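Local coordinates for protein PfkB (Polaromonas sp. JS666, PDB 4DU5) that probably transfers phosphate from ATP to a sugar substrate, as a carbohydrate kinase of the pfkB family, at residues K55-G59 with A60-V64; I66-R70 with L71-V75; A143-E147 with A148-S152. All blocks are in the same frame, centred on the assembly; numbering follows the deposited sequence.

Three local contacts illustrate how a chain enters and leaves helices at different depths of one fold. Contacts 1 and 2 are buried and share helix 60-70: the first caps its start where a strand of the four-stranded sheet runs into it, the second closes its end before strand 75-81. The two touch where T57 CG2 packs on I66 CD1, 4.3 Å away. Contact 3 lies at the surface, with no touch to either, and starts the short helix 147-150. Chemistry follows place: a glycine carbonyl gripped by a hydroxyl and amides in contact 1, a Schellman turn over leucine and valine packing in contact 2, and in contact 3 an N-cap aspartate whose backbone carbonyl takes helix amides.

Contact 1 (K55-G59 with A60-V64); sequences KRTAG and AETNV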
ATOM      1  N   LYS A  55       2.896  -1.521  13.483  1.00 38.55           N
ATOM      2  CA  LYS A  55       1.639  -2.145  13.063  1.00 37.90           C
ATOM      3  C   LYS A  55       0.470  -2.010  14.064  1.00 37.07           C
ATOM      4  O   LYS A  55       0.570  -2.400  15.238  1.00 36.68           O
ATOM      5  CB  LYS A  55       1.843  -3.649  12.767  1.00 38.20           C
ATOM      6  CG  LYS A  55       2.286  -3.982  11.365  1.00 38.66           C
ATOM      7  CD  LYS A  55       1.445  -5.110  10.764  1.00 41.57           C
ATOM      8  CE  LYS A  55       2.126  -6.491  10.762  1.00 41.81           C
ATOM      9  NZ  LYS A  55       2.075  -7.076  12.125  1.00 44.67           N
ATOM     10  N   ARG A  56      -0.653  -1.496  13.576  1.00 35.74           N
ATOM     11  CA  ARG A  56      -1.903  -1.564  14.328  1.00 34.68           C
ATOM     12  C   ARG A  56      -3.092  -1.807  13.382  1.00 33.71           C
ATOM     13  O   ARG A  56      -2.930  -1.950  12.176  1.00 32.95           O
ATOM     14  CB  ARG A  56      -2.097  -0.302  15.214  1.00 34.18           C
ATOM     15  N   THR A  57      -4.279  -1.848  13.969  1.00 33.24           N
ATOM     16  CA  THR A  57      -5.553  -1.995  13.285  1.00 32.51           C
ATOM     17  C   THR A  57      -6.244  -0.631  13.179  1.00 31.78           C
ATOM     18  O   THR A  57      -6.061   0.225  14.041  1.00 31.39           O
ATOM     19  CB  THR A  57      -6.417  -2.958  14.112  1.00 32.92           C
ATOM     20  OG1 THR A  57      -6.123  -4.297  13.702  1.00 33.87           O
ATOM     21  CG2 THR A  57      -7.959  -2.666  14.017  1.00 33.68           C
ATOM     22  N   ALA A  58      -7.042  -0.457  12.149  1.00 30.79           N
ATOM     23  CA  ALA A  58      -7.874   0.701  12.003  1.00 30.24           C
ATOM     24  C   ALA A  58      -9.231   0.276  11.527  1.00 30.11           C
ATOM     25  O   ALA A  58      -9.363  -0.718  10.955  1.00 30.87           O
ATOM     26  CB  ALA A  58      -7.267   1.651  11.016  1.00 29.98           C
ATOM     27  N   GLY A  59     -10.241   1.068  11.760  1.00 30.00           N
ATOM     28  CA  GLY A  59     -11.527   0.903  11.156  1.00 30.00           C
ATOM     29  C   GLY A  59     -12.623   0.916  12.147  1.00 30.00           C
ATOM     30  O   GLY A  59     -12.661   0.101  13.018  1.00 30.00           O
ATOM     31  N   ALA A  60     -13.589   1.773  11.921  1.00 27.95           N
ATOM     32  CA  ALA A  60     -14.541   2.195  12.908  1.00 27.19           C
ATOM     33  C   ALA A  60     -15.395   1.093  13.447  1.00 26.93           C
ATOM     34  O   ALA A  60     -15.645   0.987  14.606  1.00 26.56           O
ATOM     35  CB  ALA A  60     -15.425   3.239  12.291  1.00 27.19           C
ATOM     36  N   GLU A  61     -15.861   0.265  12.567  1.00 26.34           N
ATOM     37  CA  GLU A  61     -16.672  -0.829  13.019  1.00 26.05           C
ATOM     38  C   GLU A  61     -15.841  -1.818  13.804  1.00 25.87           C
ATOM     39  O   GLU A  61     -16.321  -2.390  14.789  1.00 25.83           O
ATOM     40  CB  GLU A  61     -17.413  -1.482  11.865  1.00 25.79           C
ATOM     41  CG  GLU A  61     -18.580  -0.627  11.419  1.00 25.40           C
ATOM     42  CD  GLU A  61     -18.266   0.169  10.155  1.00 26.59           C
ATOM     43  OE1 GLU A  61     -19.179   0.867   9.661  1.00 23.65           O
ATOM     44  OE2 GLU A  61     -17.117   0.065   9.637  1.00 27.29           O
ATOM     45  N   THR A  62     -14.586  -1.993  13.405  1.00 25.44           N
ATOM     46  CA  THR A  62     -13.785  -3.001  14.066  1.00 25.04           C
ATOM     47  C   THR A  62     -13.375  -2.572  15.451  1.00 24.71           C
ATOM     48  O   THR A  62     -13.402  -3.381  16.357  1.00 23.95           O
ATOM     49  CB  THR A  62     -12.579  -3.460  13.228  1.00 25.35           C
ATOM     50  OG1 THR A  62     -11.636  -2.372  13.048  1.00 25.69           O
ATOM     51  CG2 THR A  62     -13.077  -3.968  11.906  1.00 25.26           C
ATOM     52  N   ASN A  63     -12.984  -1.306  15.608  1.00 25.17           N
ATOM     53  CA  ASN A  63     -12.667  -0.763  16.943  1.00 25.06           C
ATOM     54  C   ASN A  63     -13.840  -1.011  17.893  1.00 24.15           C
ATOM     55  O   ASN A  63     -13.627  -1.472  19.030  1.00 24.72           O
ATOM     56  CB  ASN A  63     -12.316   0.719  16.884  1.00 25.57           C
ATOM     57  CG  ASN A  63     -11.193   1.008  15.887  1.00 29.89           C
ATOM     58  OD1 ASN A  63     -10.204   0.256  15.811  1.00 34.87           O
ATOM     59  ND2 ASN A  63     -11.336   2.095  15.113  1.00 31.48           N
ATOM     60  N   VAL A  64     -15.066  -0.776  17.431  1.00 21.71           N
ATOM     61  CA  VAL A  64     -16.216  -1.018  18.289  1.00 21.32           C
ATOM     62  C   VAL A  64     -16.314  -2.526  18.620  1.00 21.74           C
ATOM     63  O   VAL A  64     -16.635  -2.929  19.768  1.00 21.33           O
ATOM     64  CB  VAL A  64     -17.542  -0.425  17.686  1.00 20.83           C
ATOM     65  CG1 VAL A  64     -18.788  -0.929  18.379  1.00 19.83           C
ATOM     66  CG2 VAL A  64     -17.531   1.037  17.788  1.00 20.87           C
TER
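The carbonyl oxygen of G59 is the focus of this strand-to-helix junction, because T62 and N63 both turn donors onto it. N63 N gives the straighter bond, 3.0 Å from G59 O with an N-H...O angle of 168°, and approaches almost in line with the carbonyl; it is the first i-to-i+4 bond of helix 60-70, whose N-cap is G59. The hydroxyl of T62 supplies the second: OG1 lies 2.7 Å from G59 O and comes in from the side, a little tilted from the carbonyl plane. With chi1 at 65°, OG1 stands between its own backbone N and carbonyl carbon, which folds it back over the first turn. T62 N adds a weak bond to G59 O at 2.9 Å, so one buried oxygen is held by two good donors and a poor one. The amide of N63 lies alongside, ND2 3.2 Å from G59 O, but its angle is unsuitable for a bond.

Next to these polar groups, T57 offers a methyl: CG2 sits 3.8 Å from T62 OG1 and 4.1 Å from N63 OD1. G59 itself adopts backbone angles at which a side chain would collide with the carbonyl oxygen of A58. Two further polar side chains have partners of their own: E61 OE1 accepts from F162 N, and K55 NZ bonds to the carbonyls of E48 and A50 of the second subunit.

The axes of strand 55-58 and helix 60-64 run at 100° to one another. This glycine-led turn, with an asparagine in the helix it opens, probably corresponds to the glycine-containing N-terminal motif of ribokinase-like sugar kinases, found where the lid sheet joins the main alpha/beta domain and, in relatives, close to the sugar pocket.

Contact 2 (I66-R70 with L71-V75); sequences IGLAR and LGLKV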
ATOM      1  N   ILE A  66     -13.840  -4.832  18.705  1.00 20.78           N
ATOM      2  CA  ILE A  66     -12.796  -5.152  19.697  1.00 21.24           C
ATOM      3  C   ILE A  66     -13.142  -4.785  21.167  1.00 21.53           C
ATOM      4  O   ILE A  66     -12.779  -5.489  22.095  1.00 21.48           O
ATOM      5  CB  ILE A  66     -11.488  -4.392  19.345  1.00 21.31           C
ATOM      6  CG1 ILE A  66     -10.965  -4.745  17.945  1.00 20.10           C
ATOM      7  CG2 ILE A  66     -10.431  -4.563  20.441  1.00 21.92           C
ATOM      8  CD1 ILE A  66      -9.538  -4.182  17.673  1.00 17.57           C
ATOM      9  N   GLY A  67     -13.796  -3.654  21.370  1.00 21.73           N
ATOM     10  CA  GLY A  67     -14.252  -3.257  22.699  1.00 22.56           C
ATOM     11  C   GLY A  67     -15.376  -4.118  23.241  1.00 23.00           C
ATOM     12  O   GLY A  67     -15.261  -4.657  24.333  1.00 23.63           O
ATOM     13  N   LEU A  68     -16.466  -4.237  22.485  1.00 23.13           N
ATOM     14  CA  LEU A  68     -17.508  -5.200  22.791  1.00 23.52           C
ATOM     15  C   LEU A  68     -17.002  -6.605  23.029  1.00 23.93           C
ATOM     16  O   LEU A  68     -17.556  -7.291  23.877  1.00 24.95           O
ATOM     17  CB  LEU A  68     -18.536  -5.294  21.677  1.00 23.38           C
ATOM     18  CG  LEU A  68     -19.311  -4.095  21.188  1.00 24.81           C
ATOM     19  CD1 LEU A  68     -20.265  -4.560  20.083  1.00 25.69           C
ATOM     20  CD2 LEU A  68     -20.074  -3.412  22.321  1.00 26.01           C
ATOM     21  N   ALA A  69     -16.005  -7.067  22.271  1.00 23.93           N
ATOM     22  CA  ALA A  69     -15.458  -8.411  22.491  1.00 24.22           C
ATOM     23  C   ALA A  69     -14.627  -8.495  23.790  1.00 24.80           C
ATOM     24  O   ALA A  69     -14.672  -9.504  24.521  1.00 25.16           O
ATOM     25  CB  ALA A  69     -14.664  -8.879  21.313  1.00 23.37           C
ATOM     26  N   ARG A  70     -13.874  -7.440  24.083  1.00 25.07           N
ATOM     27  CA  ARG A  70     -13.137  -7.376  25.353  1.00 25.54           C
ATOM     28  C   ARG A  70     -14.064  -7.251  26.564  1.00 25.02           C
ATOM     29  O   ARG A  70     -13.667  -7.551  27.676  1.00 25.56           O
ATOM     30  CB  ARG A  70     -12.109  -6.238  25.369  1.00 25.39           C
ATOM     31  CG  ARG A  70     -10.977  -6.431  24.377  1.00 26.08           C
ATOM     32  CD  ARG A  70     -10.163  -5.167  24.274  1.00 25.32           C
ATOM     33  NE  ARG A  70      -8.974  -5.367  23.466  1.00 26.74           N
ATOM     34  CZ  ARG A  70      -8.012  -4.452  23.320  1.00 29.92           C
ATOM     35  NH1 ARG A  70      -8.103  -3.268  23.929  1.00 30.67           N
ATOM     36  NH2 ARG A  70      -6.951  -4.709  22.558  1.00 30.71           N
ATOM     37  N   LEU A  71     -15.279  -6.787  26.353  1.00 24.36           N
ATOM     38  CA  LEU A  71     -16.218  -6.707  27.457  1.00 24.24           C
ATOM     39  C   LEU A  71     -16.949  -8.032  27.672  1.00 24.36           C
ATOM     40  O   LEU A  71     -17.796  -8.119  28.530  1.00 24.89           O
ATOM     41  CB  LEU A  71     -17.210  -5.528  27.293  1.00 23.60           C
ATOM     42  CG  LEU A  71     -16.664  -4.101  27.494  1.00 20.97           C
ATOM     43  CD1 LEU A  71     -17.762  -3.104  27.511  1.00 16.87           C
ATOM     44  CD2 LEU A  71     -15.853  -3.992  28.760  1.00 20.00           C
ATOM     45  N   GLY A  72     -16.614  -9.056  26.902  1.00 24.71           N
ATOM     46  CA  GLY A  72     -17.201 -10.377  27.093  1.00 25.44           C
ATOM     47  C   GLY A  72     -18.265 -10.774  26.082  1.00 26.42           C
ATOM     48  O   GLY A  72     -18.644 -11.921  26.028  1.00 27.43           O
ATOM     49  N   LEU A  73     -18.753  -9.842  25.277  1.00 26.76           N
ATOM     50  CA  LEU A  73     -19.801 -10.127  24.312  1.00 27.07           C
ATOM     51  C   LEU A  73     -19.350 -10.981  23.121  1.00 28.49           C
ATOM     52  O   LEU A  73     -18.180 -10.997  22.721  1.00 29.18           O
ATOM     53  CB  LEU A  73     -20.384  -8.821  23.781  1.00 27.02           C
ATOM     54  CG  LEU A  73     -21.502  -8.086  24.520  1.00 25.60           C
ATOM     55  CD1 LEU A  73     -20.966  -7.311  25.738  1.00 24.08           C
ATOM     56  CD2 LEU A  73     -22.202  -7.174  23.554  1.00 21.51           C
ATOM     57  N   LYS A  74     -20.315 -11.698  22.562  1.00 29.41           N
ATOM     58  CA  LYS A  74     -20.138 -12.597  21.446  1.00 29.73           C
ATOM     59  C   LYS A  74     -20.329 -11.704  20.242  1.00 29.12           C
ATOM     60  O   LYS A  74     -21.426 -11.276  19.970  1.00 28.99           O
ATOM     61  CB  LYS A  74     -21.276 -13.635  21.494  1.00 30.32           C
ATOM     62  CG  LYS A  74     -20.908 -15.109  21.515  1.00 32.80           C
ATOM     63  CD  LYS A  74     -20.240 -15.502  22.827  1.00 38.46           C
ATOM     64  CE  LYS A  74     -19.790 -16.981  22.827  1.00 41.20           C
ATOM     65  NZ  LYS A  74     -18.769 -17.315  21.747  1.00 42.48           N
ATOM     66  N   VAL A  75     -19.255 -11.407  19.530  1.00 29.21           N
ATOM     67  CA  VAL A  75     -19.301 -10.476  18.412  1.00 28.90           C
ATOM     68  C   VAL A  75     -18.837 -11.133  17.117  1.00 29.01           C
ATOM     69  O   VAL A  75     -17.756 -11.761  17.067  1.00 29.01           O
ATOM     70  CB  VAL A  75     -18.383  -9.267  18.671  1.00 29.07           C
ATOM     71  CG1 VAL A  75     -18.456  -8.277  17.518  1.00 29.24           C
ATOM     72  CG2 VAL A  75     -18.714  -8.603  20.009  1.00 28.90           C
TER
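G67 meets L71 first, its O accepting L71 N at 2.9 Å while the side chain of L71 rests against the same carbonyl. L68 contributes both polar and apolar contacts. Its O takes L73 N at 3.1 Å, in the carbonyl plane, and its CB packs on V75 CG2 at 3.7 Å; farther out, L68 CD2 faces L73 CD2 at 4.5 Å. A69 follows with an O that receives G72 N at 3.1 Å from well above the carbonyl plane, and its CB also borders V75 CG2. The bonds from L73 and G72 back into the last turn, together with the positive phi of G72 (104°), define a Schellman motif, and a side chain at G72 would run into the carbonyl of L71. The R70 chain is extended from CG to NE; I66 CG2 lies over one guanidinium face, and NH2 forms a salt bridge with E97.

Around this helix end, L68, L71 and L73 pack against helix 283-296, L68 also reaches V29 of strand 27-32, A69 leans on I99, and V75 starts strand 75-81, pairing with D100 of strand 100-106.

Contact 3 (A143-E147 with A148-S152); sequences ADIDE and AWLLS
This is an N-cap contact at the surface of the fold, where the loop after strand 128-131 turns into the short helix 147-150, and D146 and E147 meet the turn formed by W149, L150 and L151. D146 is the N-cap residue. Its carbonyl O accepts L150 N at 3.1 Å and takes a second, weak bond from W149 N at 3.0 Å. One residue on, E147 O receives L151 N at 3.2 Å, with an N-H...O angle of 165°.

The carboxylate of D146 bends over the same turn. Its CG stands opposite the backbone N (chi1 171°), which brings OD2 to 3.2 Å from W149 CB and OD1 to 3.5 Å from A148 N. Carboxylate and indole planes are only 24° apart, although the two side chains cross at about a right angle. A negative group placed beside amides of the first turn is likely to be favoured by the helix dipole. With an alanine in place of D146, the amides of the first turn would probably be left without the negative charge beside them, and W149 CB without the carboxylate packed against it.

Just before the cap, I145 adds an apolar touch, CG2 to L150 CD1 at 4.1 Å. At the far side of the turn, S152 OG donates to W149 O at 2.8 Å, just before strand 153-159 begins.

I145, E147 and L150 rest on helix 169-182, through K175, T176, L179 and M180, while the W149 indole stacks with H103 of strand 100-106 and touches L27 and I30 of strand 27-32.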
ATOM      1  N   ALA A 143     -25.182  -9.004  -1.983  1.00 49.50           N
ATOM      2  CA  ALA A 143     -24.859 -10.408  -2.253  1.00 49.60           C
ATOM      3  C   ALA A 143     -23.980 -11.013  -1.153  1.00 49.35           C
ATOM      4  O   ALA A 143     -23.927 -12.241  -0.987  1.00 49.15           O
ATOM      5  CB  ALA A 143     -24.186 -10.546  -3.646  1.00 49.68           C
ATOM      6  N   ASP A 144     -23.311 -10.135  -0.402  1.00 48.93           N
ATOM      7  CA  ASP A 144     -22.363 -10.531   0.644  1.00 48.54           C
ATOM      8  C   ASP A 144     -23.046 -10.934   1.951  1.00 47.90           C
ATOM      9  O   ASP A 144     -22.543 -11.770   2.683  1.00 47.55           O
ATOM     10  CB  ASP A 144     -21.336  -9.411   0.896  1.00 48.59           C
ATOM     11  CG  ASP A 144     -20.216  -9.397  -0.147  1.00 49.07           C
ATOM     12  OD1 ASP A 144     -20.364  -8.745  -1.211  1.00 48.67           O
ATOM     13  OD2 ASP A 144     -19.181 -10.047   0.110  1.00 49.49           O
ATOM     14  N   ILE A 145     -24.196 -10.322   2.219  1.00 47.29           N
ATOM     15  CA  ILE A 145     -24.978 -10.547   3.430  1.00 46.24           C
ATOM     16  C   ILE A 145     -25.484 -12.003   3.522  1.00 45.81           C
ATOM     17  O   ILE A 145     -26.165 -12.483   2.615  1.00 45.62           O
ATOM     18  CB  ILE A 145     -26.213  -9.597   3.432  1.00 46.25           C
ATOM     19  CG1 ILE A 145     -25.819  -8.170   3.088  1.00 45.62           C
ATOM     20  CG2 ILE A 145     -26.958  -9.633   4.769  1.00 46.19           C
ATOM     21  CD1 ILE A 145     -26.996  -7.351   2.623  1.00 47.05           C
ATOM     22  N   ASP A 146     -25.142 -12.696   4.607  1.00 45.03           N
ATOM     23  CA  ASP A 146     -25.711 -14.019   4.896  1.00 44.42           C
ATOM     24  C   ASP A 146     -26.853 -13.884   5.903  1.00 44.29           C
ATOM     25  O   ASP A 146     -26.626 -13.786   7.124  1.00 44.31           O
ATOM     26  CB  ASP A 146     -24.645 -14.983   5.428  1.00 43.93           C
ATOM     27  CG  ASP A 146     -25.236 -16.301   5.942  1.00 44.06           C
ATOM     28  OD1 ASP A 146     -26.445 -16.568   5.756  1.00 44.27           O
ATOM     29  OD2 ASP A 146     -24.483 -17.089   6.551  1.00 44.50           O
ATOM     30  N   GLU A 147     -28.079 -13.920   5.385  1.00 43.91           N
ATOM     31  CA  GLU A 147     -29.283 -13.632   6.186  1.00 43.32           C
ATOM     32  C   GLU A 147     -29.459 -14.475   7.440  1.00 42.57           C
ATOM     33  O   GLU A 147     -29.535 -13.933   8.529  1.00 42.96           O
ATOM     34  CB  GLU A 147     -30.538 -13.595   5.314  1.00 43.41           C
ATOM     35  CG  GLU A 147     -30.461 -12.500   4.231  1.00 44.36           C
ATOM     36  CD  GLU A 147     -31.717 -12.410   3.359  1.00 46.26           C
ATOM     37  OE1 GLU A 147     -32.628 -13.245   3.564  1.00 47.41           O
ATOM     38  OE2 GLU A 147     -31.783 -11.518   2.470  1.00 44.13           O
ATOM     39  N   ALA A 148     -29.490 -15.788   7.318  1.00 41.88           N
ATOM     40  CA  ALA A 148     -29.613 -16.629   8.518  1.00 41.55           C
ATOM     41  C   ALA A 148     -28.609 -16.241   9.605  1.00 41.01           C
ATOM     42  O   ALA A 148     -28.939 -16.272  10.818  1.00 41.64           O
ATOM     43  CB  ALA A 148     -29.464 -18.138   8.171  1.00 41.80           C
ATOM     44  N   TRP A 149     -27.390 -15.882   9.170  1.00 39.31           N
ATOM     45  CA  TRP A 149     -26.265 -15.616  10.081  1.00 37.03           C
ATOM     46  C   TRP A 149     -26.453 -14.312  10.860  1.00 36.77           C
ATOM     47  O   TRP A 149     -26.150 -14.236  12.056  1.00 36.61           O
ATOM     48  CB  TRP A 149     -24.955 -15.570   9.307  1.00 36.07           C
ATOM     49  CG  TRP A 149     -23.790 -15.249  10.139  1.00 32.49           C
ATOM     50  CD1 TRP A 149     -23.205 -16.055  11.074  1.00 31.41           C
ATOM     51  CD2 TRP A 149     -23.046 -14.041  10.127  1.00 29.54           C
ATOM     52  NE1 TRP A 149     -22.147 -15.413  11.662  1.00 31.15           N
ATOM     53  CE2 TRP A 149     -22.027 -14.167  11.097  1.00 30.51           C
ATOM     54  CE3 TRP A 149     -23.140 -12.858   9.399  1.00 30.56           C
ATOM     55  CZ2 TRP A 149     -21.095 -13.158  11.345  1.00 28.93           C
ATOM     56  CZ3 TRP A 149     -22.213 -11.835   9.653  1.00 30.05           C
ATOM     57  CH2 TRP A 149     -21.211 -11.997  10.618  1.00 30.17           C
ATOM     58  N   LEU A 150     -26.922 -13.300  10.148  1.00 35.87           N
ATOM     59  CA  LEU A 150     -27.201 -12.008  10.688  1.00 35.96           C
ATOM     60  C   LEU A 150     -28.221 -12.155  11.824  1.00 36.63           C
ATOM     61  O   LEU A 150     -27.940 -11.824  13.001  1.00 37.09           O
ATOM     62  CB  LEU A 150     -27.818 -11.178   9.574  1.00 36.05           C
ATOM     63  CG  LEU A 150     -27.543  -9.692   9.463  1.00 34.76           C
ATOM     64  CD1 LEU A 150     -28.551  -9.048   8.503  1.00 31.78           C
ATOM     65  CD2 LEU A 150     -27.577  -9.074  10.837  1.00 34.18           C
ATOM     66  N   LEU A 151     -29.396 -12.670  11.458  1.00 36.32           N
ATOM     67  CA  LEU A 151     -30.499 -12.899  12.365  1.00 35.68           C
ATOM     68  C   LEU A 151     -30.123 -13.718  13.603  1.00 35.46           C
ATOM     69  O   LEU A 151     -30.900 -13.793  14.547  1.00 36.00           O
ATOM     70  CB  LEU A 151     -31.625 -13.570  11.596  1.00 35.74           C
ATOM     71  CG  LEU A 151     -32.640 -12.704  10.812  1.00 37.44           C
ATOM     72  CD1 LEU A 151     -32.107 -11.362  10.283  1.00 36.74           C
ATOM     73  CD2 LEU A 151     -33.269 -13.529   9.669  1.00 38.32           C
ATOM     74  N   SER A 152     -28.932 -14.308  13.624  1.00 34.63           N
ATOM     75  CA  SER A 152     -28.550 -15.174  14.733  1.00 34.01           C
ATOM     76  C   SER A 152     -27.836 -14.398  15.846  1.00 34.20           C
ATOM     77  O   SER A 152     -27.322 -14.987  16.826  1.00 34.79           O
ATOM     78  CB  SER A 152     -27.695 -16.355  14.229  1.00 34.07           C
ATOM     79  OG  SER A 152     -26.309 -16.075  14.209  1.00 31.76           O
TER